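Local atomic coordinates of Non-sulfated chondroitin lyase E66 (Autographa californica nucleopolyhedrovirus, PDB entry 3VSN), a protein that cleaves non-sulfated chondroitin as a lyase of the viral envelope and is essential for oral infection of the insect host. Residues I414-I419 with F588-V593; S602-N607 with D651-F656. All coordinates share one frame; numbering follows the deposited sequence.

Contact 1. Residues I414-I419 with F588-V593; sequences IGQTAI and FNYPWV
A418 and V593 meet where the edge strand of one sheet faces a hairpin of another, and here the contact is tight. The methyl CB of A418 lies 3.6 Å from CG1 of V593, and both residues are buried. V593 holds CG1 between its backbone N and carbonyl carbon (chi1 70°), which turns this methyl to the opposing strand; the same methyl comes within 3.9 Å of the backbone N of I419. M604, on the strand following V593, packs against A418 as well, so the alanine is met by two neighbouring strands of the second sheet.

Toward the turn of the hairpin the fit becomes looser and more open to solvent. Y590 and P591, joined by a cis peptide bond, make the bend between strands 584-589 and 592-597. The phenol of Y590, its CG anti to the backbone N (chi1 -165°), reaches across so that OH stops 3.2 Å from CB of Q416, which sits at the ring's edge near its plane. The Q416 chain bends after CG and leads its amide away from the hydroxyl, the amide plane turned 80° from the ring. One face of the phenol receives CB of its own neighbour P591, 3.9 Å above the plane and offset toward the rim. Y590 also has an edge-to-face partner in Y431 and a cation-pi partner in K443, both on strands of the first sheet.

The contact brings the edge strand of one antiparallel sheet against another sheet, consistent with the beta-sandwich architecture of this protein. No hydrogen bond joins the segments: their 206 Å² of buried surface comes from methyl packing at the buried end and the phenol oxygen abutting the CB-CG stem of Q416 at the partly exposed one, an association of van der Waals fit, not of directed polar bonds.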
ATOM      1  N   ILE A 414     -13.947   3.500 -19.032  1.00 13.98           N
ATOM      2  CA  ILE A 414     -13.373   4.840 -19.045  1.00 13.52           C
ATOM      3  C   ILE A 414     -12.491   4.996 -17.806  1.00 13.08           C
ATOM      4  O   ILE A 414     -12.872   4.584 -16.708  1.00 12.62           O
ATOM      5  CB  ILE A 414     -14.465   5.938 -19.046  1.00 13.61           C
ATOM      6  CG1 ILE A 414     -15.318   5.851 -20.324  1.00 13.81           C
ATOM      7  CG2 ILE A 414     -13.849   7.329 -18.893  1.00 13.50           C
ATOM      8  CD1 ILE A 414     -16.534   6.757 -20.324  1.00 13.86           C
ATOM      9  N   GLY A 415     -11.306   5.568 -17.999  1.00 12.69           N
ATOM     10  CA  GLY A 415     -10.420   5.912 -16.893  1.00 12.70           C
ATOM     11  C   GLY A 415      -9.566   7.107 -17.259  1.00 12.73           C
ATOM     12  O   GLY A 415      -8.585   6.969 -17.987  1.00 12.71           O
ATOM     13  N   GLN A 416      -9.962   8.286 -16.782  1.00 12.66           N
ATOM     14  CA  GLN A 416      -9.188   9.512 -16.981  1.00 12.56           C
ATOM     15  C   GLN A 416      -9.097  10.223 -15.643  1.00 12.12           C
ATOM     16  O   GLN A 416     -10.125  10.520 -15.029  1.00 12.00           O
ATOM     17  CB  GLN A 416      -9.852  10.440 -18.009  1.00 13.14           C
ATOM     18  CG  GLN A 416     -10.160   9.813 -19.364  1.00 13.80           C
ATOM     19  CD  GLN A 416      -8.920   9.494 -20.185  1.00 14.25           C
ATOM     20  OE1 GLN A 416      -7.892  10.176 -20.097  1.00 14.68           O
ATOM     21  NE2 GLN A 416      -9.017   8.461 -21.003  1.00 14.45           N
ATOM     22  N   THR A 417      -7.873  10.487 -15.193  1.00 11.62           N
ATOM     23  CA  THR A 417      -7.640  11.043 -13.861  1.00 11.27           C
ATOM     24  C   THR A 417      -6.589  12.152 -13.889  1.00 11.10           C
ATOM     25  O   THR A 417      -5.533  12.007 -14.510  1.00 10.96           O
ATOM     26  CB  THR A 417      -7.217   9.939 -12.858  1.00 11.19           C
ATOM     27  OG1 THR A 417      -8.300   9.021 -12.670  1.00 11.23           O
ATOM     28  CG2 THR A 417      -6.843  10.525 -11.502  1.00 11.17           C
ATOM     29  N   ALA A 418      -6.890  13.256 -13.214  1.00 10.86           N
ATOM     30  CA  ALA A 418      -5.931  14.341 -13.048  1.00 10.94           C
ATOM     31  C   ALA A 418      -5.648  14.579 -11.573  1.00 10.87           C
ATOM     32  O   ALA A 418      -6.529  14.416 -10.724  1.00 10.59           O
ATOM     33  CB  ALA A 418      -6.436  15.617 -13.705  1.00 10.90           C
ATOM     34  N   ILE A 419      -4.408  14.960 -11.279  1.00 10.88           N
ATOM     35  CA  ILE A 419      -3.981  15.240  -9.910  1.00 11.16           C
ATOM     36  C   ILE A 419      -3.205  16.557  -9.880  1.00 11.30           C
ATOM     37  O   ILE A 419      -2.361  16.803 -10.740  1.00 11.24           O
ATOM     38  CB  ILE A 419      -3.108  14.099  -9.332  1.00 11.05           C
ATOM     39  CG1 ILE A 419      -3.860  12.762  -9.364  1.00 11.20           C
ATOM     40  CG2 ILE A 419      -2.681  14.418  -7.901  1.00 11.15           C
ATOM     41  CD1 ILE A 419      -2.983  11.536  -9.152  1.00 11.22           C
ATOM     42  N   PHE A 588     -12.078  22.245  -9.767  1.00 10.37           N
ATOM     43  CA  PHE A 588     -12.323  21.079 -10.587  1.00 10.71           C
ATOM     44  C   PHE A 588     -13.114  21.582 -11.783  1.00 10.98           C
ATOM     45  O   PHE A 588     -14.215  22.106 -11.625  1.00 11.11           O
ATOM     46  CB  PHE A 588     -13.130  20.029  -9.810  1.00 10.47           C
ATOM     47  CG  PHE A 588     -12.469  19.564  -8.537  1.00 10.50           C
ATOM     48  CD1 PHE A 588     -11.597  18.477  -8.546  1.00 10.57           C
ATOM     49  CD2 PHE A 588     -12.723  20.207  -7.324  1.00 10.54           C
ATOM     50  CE1 PHE A 588     -10.986  18.040  -7.375  1.00 10.44           C
ATOM     51  CE2 PHE A 588     -12.111  19.776  -6.149  1.00 10.52           C
ATOM     52  CZ  PHE A 588     -11.243  18.693  -6.178  1.00 10.48           C
ATOM     53  N   ASN A 589     -12.543  21.464 -12.972  1.00 11.31           N
ATOM     54  CA  ASN A 589     -13.250  21.861 -14.191  1.00 11.69           C
ATOM     55  C   ASN A 589     -12.889  20.893 -15.296  1.00 11.68           C
ATOM     56  O   ASN A 589     -12.092  21.205 -16.180  1.00 11.67           O
ATOM     57  CB  ASN A 589     -12.928  23.306 -14.595  1.00 12.06           C
ATOM     58  CG  ASN A 589     -13.832  23.818 -15.710  1.00 12.43           C
ATOM     59  OD1 ASN A 589     -14.984  23.392 -15.838  1.00 12.97           O
ATOM     60  ND2 ASN A 589     -13.315  24.734 -16.522  1.00 12.57           N
ATOM     61  N   TYR A 590     -13.474  19.702 -15.218  1.00 11.76           N
ATOM     62  CA  TYR A 590     -13.103  18.602 -16.097  1.00 11.62           C
ATOM     63  C   TYR A 590     -12.869  19.058 -17.543  1.00 11.78           C
ATOM     64  O   TYR A 590     -13.746  19.695 -18.129  1.00 12.09           O
ATOM     65  CB  TYR A 590     -14.141  17.474 -16.049  1.00 11.57           C
ATOM     66  CG  TYR A 590     -13.567  16.233 -16.662  1.00 11.53           C
ATOM     67  CD1 TYR A 590     -13.689  15.991 -18.027  1.00 11.52           C
ATOM     68  CD2 TYR A 590     -12.826  15.345 -15.894  1.00 11.46           C
ATOM     69  CE1 TYR A 590     -13.117  14.872 -18.606  1.00 11.65           C
ATOM     70  CE2 TYR A 590     -12.252  14.224 -16.459  1.00 11.59           C
ATOM     71  CZ  TYR A 590     -12.403  13.993 -17.814  1.00 11.61           C
ATOM     72  OH  TYR A 590     -11.833  12.884 -18.373  1.00 11.88           O
ATOM     73  N   PRO A 591     -11.709  18.703 -18.138  1.00 11.69           N
ATOM     74  CA  PRO A 591     -10.679  17.758 -17.680  1.00 11.62           C
ATOM     75  C   PRO A 591      -9.598  18.315 -16.744  1.00 11.54           C
ATOM     76  O   PRO A 591      -8.723  17.559 -16.301  1.00 11.55           O
ATOM     77  CB  PRO A 591     -10.037  17.306 -18.995  1.00 11.58           C
ATOM     78  CG  PRO A 591     -10.125  18.513 -19.865  1.00 11.78           C
ATOM     79  CD  PRO A 591     -11.418  19.199 -19.501  1.00 11.78           C
ATOM     80  N   TRP A 592      -9.659  19.611 -16.451  1.00 11.40           N
ATOM     81  CA  TRP A 592      -8.623  20.272 -15.659  1.00 11.37           C
ATOM     82  C   TRP A 592      -8.883  20.237 -14.181  1.00 11.33           C
ATOM     83  O   TRP A 592     -10.028  20.296 -13.736  1.00 11.03           O
ATOM     84  CB  TRP A 592      -8.435  21.709 -16.138  1.00 11.57           C
ATOM     85  CG  TRP A 592      -7.833  21.750 -17.518  1.00 11.63           C
ATOM     86  CD1 TRP A 592      -8.493  21.912 -18.735  1.00 11.67           C
ATOM     87  CD2 TRP A 592      -6.420  21.581 -17.869  1.00 11.64           C
ATOM     88  NE1 TRP A 592      -7.607  21.868 -19.781  1.00 11.65           N
ATOM     89  CE2 TRP A 592      -6.345  21.676 -19.330  1.00 11.71           C
ATOM     90  CE3 TRP A 592      -5.250  21.384 -17.143  1.00 11.69           C
ATOM     91  CZ2 TRP A 592      -5.139  21.569 -20.012  1.00 11.74           C
ATOM     92  CZ3 TRP A 592      -4.042  21.275 -17.841  1.00 11.72           C
ATOM     93  CH2 TRP A 592      -3.988  21.368 -19.242  1.00 11.75           C
ATOM     94  N   VAL A 593      -7.805  20.121 -13.411  1.00 11.16           N
ATOM     95  CA  VAL A 593      -7.863  20.287 -11.962  1.00 11.20           C
ATOM     96  C   VAL A 593      -6.741  21.243 -11.554  1.00 11.50           C
ATOM     97  O   VAL A 593      -5.670  21.247 -12.172  1.00 11.41           O
ATOM     98  CB  VAL A 593      -7.786  18.930 -11.206  1.00 11.15           C
ATOM     99  CG1 VAL A 593      -6.402  18.296 -11.319  1.00 10.95           C
ATOM    100  CG2 VAL A 593      -8.178  19.094  -9.741  1.00 11.09           C
TER

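Contact 2. Residues S602-N607 with D651-F656; sequences SFMSAN and DLQFIF
F603 and F656 meet rim to rim, neither ring lying over the face of the other. Their planes stand 82° apart with centroids separated by 5.9 Å, and the closest approach, 3.8 Å, runs from CD1 of F603 to CE2 of F656. Both rings pack on I617 of helix 614-623, while F656 finds edge-to-face partners in F643 and Y631. F654 shares its side of the sheet with F603, but there the side chains meet at their stems, CB to CB, and the F654 ring turns an edge to the carbonyl O of F603.

Between these residues runs the antiparallel ladder that joins 600-605 and 654-658, adjacent strands of a seven-stranded antiparallel sheet, 654-658 next to its outer strand 631-633, in the beta-sandwich part of the fold. F603 and F654 form a hydrogen-bonded pair: N of F603 gives to O of F654 at 2.9 Å, and N of F654 gives to O of F603 at 2.8 Å, each donor in the carbonyl plane. S602 and I655 follow as a non-hydrogen-bonded pair.

On the face that carries S602 a polar pair takes the lead. S602, its OG anti to the backbone N (chi1 170°), donates to OE1 of Q653 over 2.7 Å, approaching from 26° outside the carbonyl plane. Q653 extends beyond CG to meet it; its OE1 also accepts from N of K421, and its NE2 donates to D323, so both ends of this buried amide are held.

Further along, M604 stretches out fully and crosses L652 obliquely, bringing its CE methyl 3.8 Å from CD1 of L652. Where the two segments part, beyond the paired residues, a water bridges them: it accepts from N of S605 and donates to O of L652, 2.9 Å away.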
ATOM      1  N   SER A 602      -0.753  24.592  -9.036  1.00 12.92           N
ATOM      2  CA  SER A 602      -0.535  23.405  -9.860  1.00 12.66           C
ATOM      3  C   SER A 602      -1.783  23.076 -10.687  1.00 12.28           C
ATOM      4  O   SER A 602      -2.902  23.148 -10.173  1.00 12.04           O
ATOM      5  CB  SER A 602      -0.157  22.214  -8.976  1.00 12.94           C
ATOM      6  OG  SER A 602      -0.173  21.009  -9.722  1.00 13.95           O
ATOM      7  N   PHE A 603      -1.576  22.730 -11.962  1.00 11.56           N
ATOM      8  CA  PHE A 603      -2.642  22.289 -12.874  1.00 11.29           C
ATOM      9  C   PHE A 603      -2.300  20.922 -13.437  1.00 11.08           C
ATOM     10  O   PHE A 603      -1.126  20.623 -13.656  1.00 10.95           O
ATOM     11  CB  PHE A 603      -2.723  23.189 -14.108  1.00 11.32           C
ATOM     12  CG  PHE A 603      -3.273  24.560 -13.860  1.00 11.40           C
ATOM     13  CD1 PHE A 603      -2.430  25.600 -13.489  1.00 11.37           C
ATOM     14  CD2 PHE A 603      -4.623  24.833 -14.083  1.00 11.48           C
ATOM     15  CE1 PHE A 603      -2.927  26.881 -13.302  1.00 11.57           C
ATOM     16  CE2 PHE A 603      -5.127  26.117 -13.899  1.00 11.40           C
ATOM     17  CZ  PHE A 603      -4.275  27.139 -13.503  1.00 11.51           C
ATOM     18  N   MET A 604      -3.322  20.119 -13.729  1.00 10.73           N
ATOM     19  CA  MET A 604      -3.148  18.919 -14.546  1.00 10.78           C
ATOM     20  C   MET A 604      -4.428  18.598 -15.311  1.00 10.75           C
ATOM     21  O   MET A 604      -5.527  18.852 -14.822  1.00 10.56           O
ATOM     22  CB  MET A 604      -2.729  17.713 -13.697  1.00 10.77           C
ATOM     23  CG  MET A 604      -2.510  16.446 -14.512  1.00 10.95           C
ATOM     24  SD  MET A 604      -1.983  15.009 -13.569  1.00 10.99           S
ATOM     25  CE  MET A 604      -2.223  13.717 -14.790  1.00 10.96           C
ATOM     26  N   SER A 605      -4.268  18.046 -16.513  1.00 10.81           N
ATOM     27  CA  SER A 605      -5.393  17.601 -17.328  1.00 11.08           C
ATOM     28  C   SER A 605      -5.594  16.091 -17.200  1.00 11.20           C
ATOM     29  O   SER A 605      -4.627  15.331 -17.217  1.00 11.13           O
ATOM     30  CB  SER A 605      -5.156  17.962 -18.795  1.00 11.23           C
ATOM     31  OG  SER A 605      -6.070  17.277 -19.628  1.00 11.41           O
ATOM     32  N   ALA A 606      -6.850  15.660 -17.088  1.00 11.29           N
ATOM     33  CA  ALA A 606      -7.166  14.230 -17.023  1.00 11.65           C
ATOM     34  C   ALA A 606      -6.890  13.538 -18.359  1.00 12.15           C
ATOM     35  O   ALA A 606      -6.820  12.309 -18.421  1.00 11.87           O
ATOM     36  CB  ALA A 606      -8.610  14.011 -16.583  1.00 11.48           C
ATOM     37  N   ASN A 607      -6.739  14.337 -19.418  1.00 12.73           N
ATOM     38  CA  ASN A 607      -6.307  13.836 -20.723  1.00 13.78           C
ATOM     39  C   ASN A 607      -4.784  13.715 -20.832  1.00 14.04           C
ATOM     40  O   ASN A 607      -4.265  13.253 -21.847  1.00 14.19           O
ATOM     41  CB  ASN A 607      -6.865  14.718 -21.847  1.00 14.25           C
ATOM     42  CG  ASN A 607      -8.376  14.666 -21.922  1.00 14.84           C
ATOM     43  OD1 ASN A 607      -8.974  13.596 -21.800  1.00 15.86           O
ATOM     44  ND2 ASN A 607      -9.003  15.819 -22.103  1.00 14.84           N
ATOM     45  N   ASP A 651       6.227  13.273 -14.246  1.00 19.19           N
ATOM     46  CA  ASP A 651       5.173  14.103 -13.655  1.00 18.62           C
ATOM     47  C   ASP A 651       4.434  14.896 -14.729  1.00 17.18           C
ATOM     48  O   ASP A 651       5.033  15.290 -15.726  1.00 16.98           O
ATOM     49  CB  ASP A 651       5.782  15.075 -12.642  1.00 20.05           C
ATOM     50  CG  ASP A 651       6.471  14.370 -11.484  1.00 21.85           C
ATOM     51  OD1 ASP A 651       5.812  13.584 -10.775  1.00 22.96           O
ATOM     52  OD2 ASP A 651       7.674  14.622 -11.267  1.00 23.50           O
ATOM     53  N   LEU A 652       3.142  15.142 -14.510  1.00 15.66           N
ATOM     54  CA  LEU A 652       2.298  15.800 -15.518  1.00 14.59           C
ATOM     55  C   LEU A 652       1.638  17.097 -15.044  1.00 13.85           C
ATOM     56  O   LEU A 652       0.710  17.603 -15.685  1.00 13.30           O
ATOM     57  CB  LEU A 652       1.231  14.827 -16.032  1.00 14.39           C
ATOM     58  CG  LEU A 652       1.725  13.652 -16.883  1.00 14.32           C
ATOM     59  CD1 LEU A 652       0.633  12.602 -17.037  1.00 14.20           C
ATOM     60  CD2 LEU A 652       2.205  14.136 -18.246  1.00 14.44           C
ATOM     61  N   GLN A 653       2.131  17.644 -13.937  1.00 13.05           N
ATOM     62  CA  GLN A 653       1.561  18.864 -13.373  1.00 12.74           C
ATOM     63  C   GLN A 653       2.310  20.111 -13.823  1.00 12.68           C
ATOM     64  O   GLN A 653       3.539  20.164 -13.765  1.00 12.82           O
ATOM     65  CB  GLN A 653       1.526  18.790 -11.845  1.00 12.49           C
ATOM     66  CG  GLN A 653       0.589  17.720 -11.304  1.00 12.28           C
ATOM     67  CD  GLN A 653       0.649  17.586  -9.794  1.00 12.24           C
ATOM     68  OE1 GLN A 653       0.788  18.576  -9.073  1.00 12.04           O
ATOM     69  NE2 GLN A 653       0.531  16.352  -9.308  1.00 12.04           N
ATOM     70  N   PHE A 654       1.555  21.108 -14.277  1.00 12.49           N
ATOM     71  CA  PHE A 654       2.102  22.418 -14.605  1.00 12.47           C
ATOM     72  C   PHE A 654       2.174  23.230 -13.320  1.00 12.67           C
ATOM     73  O   PHE A 654       1.157  23.434 -12.657  1.00 12.70           O
ATOM     74  CB  PHE A 654       1.204  23.144 -15.617  1.00 12.43           C
ATOM     75  CG  PHE A 654       0.992  22.387 -16.898  1.00 12.49           C
ATOM     76  CD1 PHE A 654      -0.003  21.418 -16.994  1.00 12.42           C
ATOM     77  CD2 PHE A 654       1.782  22.651 -18.010  1.00 12.39           C
ATOM     78  CE1 PHE A 654      -0.194  20.714 -18.172  1.00 12.59           C
ATOM     79  CE2 PHE A 654       1.592  21.956 -19.194  1.00 12.38           C
ATOM     80  CZ  PHE A 654       0.604  20.988 -19.275  1.00 12.49           C
ATOM     81  N   ILE A 655       3.372  23.691 -12.973  1.00 12.81           N
ATOM     82  CA  ILE A 655       3.572  24.453 -11.745  1.00 13.09           C
ATOM     83  C   ILE A 655       3.938  25.900 -12.069  1.00 13.44           C
ATOM     84  O   ILE A 655       4.835  26.161 -12.880  1.00 13.06           O
ATOM     85  CB  ILE A 655       4.634  23.797 -10.831  1.00 13.24           C
ATOM     86  CG1 ILE A 655       4.224  22.352 -10.495  1.00 13.39           C
ATOM     87  CG2 ILE A 655       4.822  24.606  -9.550  1.00 13.16           C
ATOM     88  CD1 ILE A 655       5.344  21.492  -9.939  1.00 13.87           C
ATOM     89  N   PHE A 656       3.213  26.827 -11.445  1.00 13.71           N
ATOM     90  CA  PHE A 656       3.426  28.252 -11.633  1.00 14.64           C
ATOM     91  C   PHE A 656       3.636  28.933 -10.294  1.00 15.65           C
ATOM     92  O   PHE A 656       3.123  28.480  -9.264  1.00 15.53           O
ATOM     93  CB  PHE A 656       2.231  28.897 -12.347  1.00 14.10           C
ATOM     94  CG  PHE A 656       1.955  28.315 -13.701  1.00 13.87           C
ATOM     95  CD1 PHE A 656       2.619  28.796 -14.825  1.00 13.63           C
ATOM     96  CD2 PHE A 656       1.038  27.279 -13.853  1.00 13.87           C
ATOM     97  CE1 PHE A 656       2.373  28.255 -16.077  1.00 13.60           C
ATOM     98  CE2 PHE A 656       0.788  26.735 -15.103  1.00 13.74           C
ATOM     99  CZ  PHE A 656       1.462  27.220 -16.216  1.00 13.65           C
TER
HETATM  100  O   HOH W   1      -1.535  17.531 -17.565  1.00 11.02           O

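Overall arrangement
The two contacts lie 10 Å apart, centre to centre, and follow in series along the chain, contact 1 closing before contact 2 opens. They share a seven-stranded antiparallel sheet, in which strands 592-597 and 600-605 are neighbours, stitched by probable hydrogen bonds from N of V593 to O of M604 and from N of A606 to O of P591. Contact 1 reaches from that sheet across to the edge strand 414-421 of a second one; contact 2 works within it, pairing strand 600-605 with strand 654-658 near the C terminus. Lateral pairing and packing between sheets thus meet in the beta-sandwich part of the lyase, away from its catalytic residues.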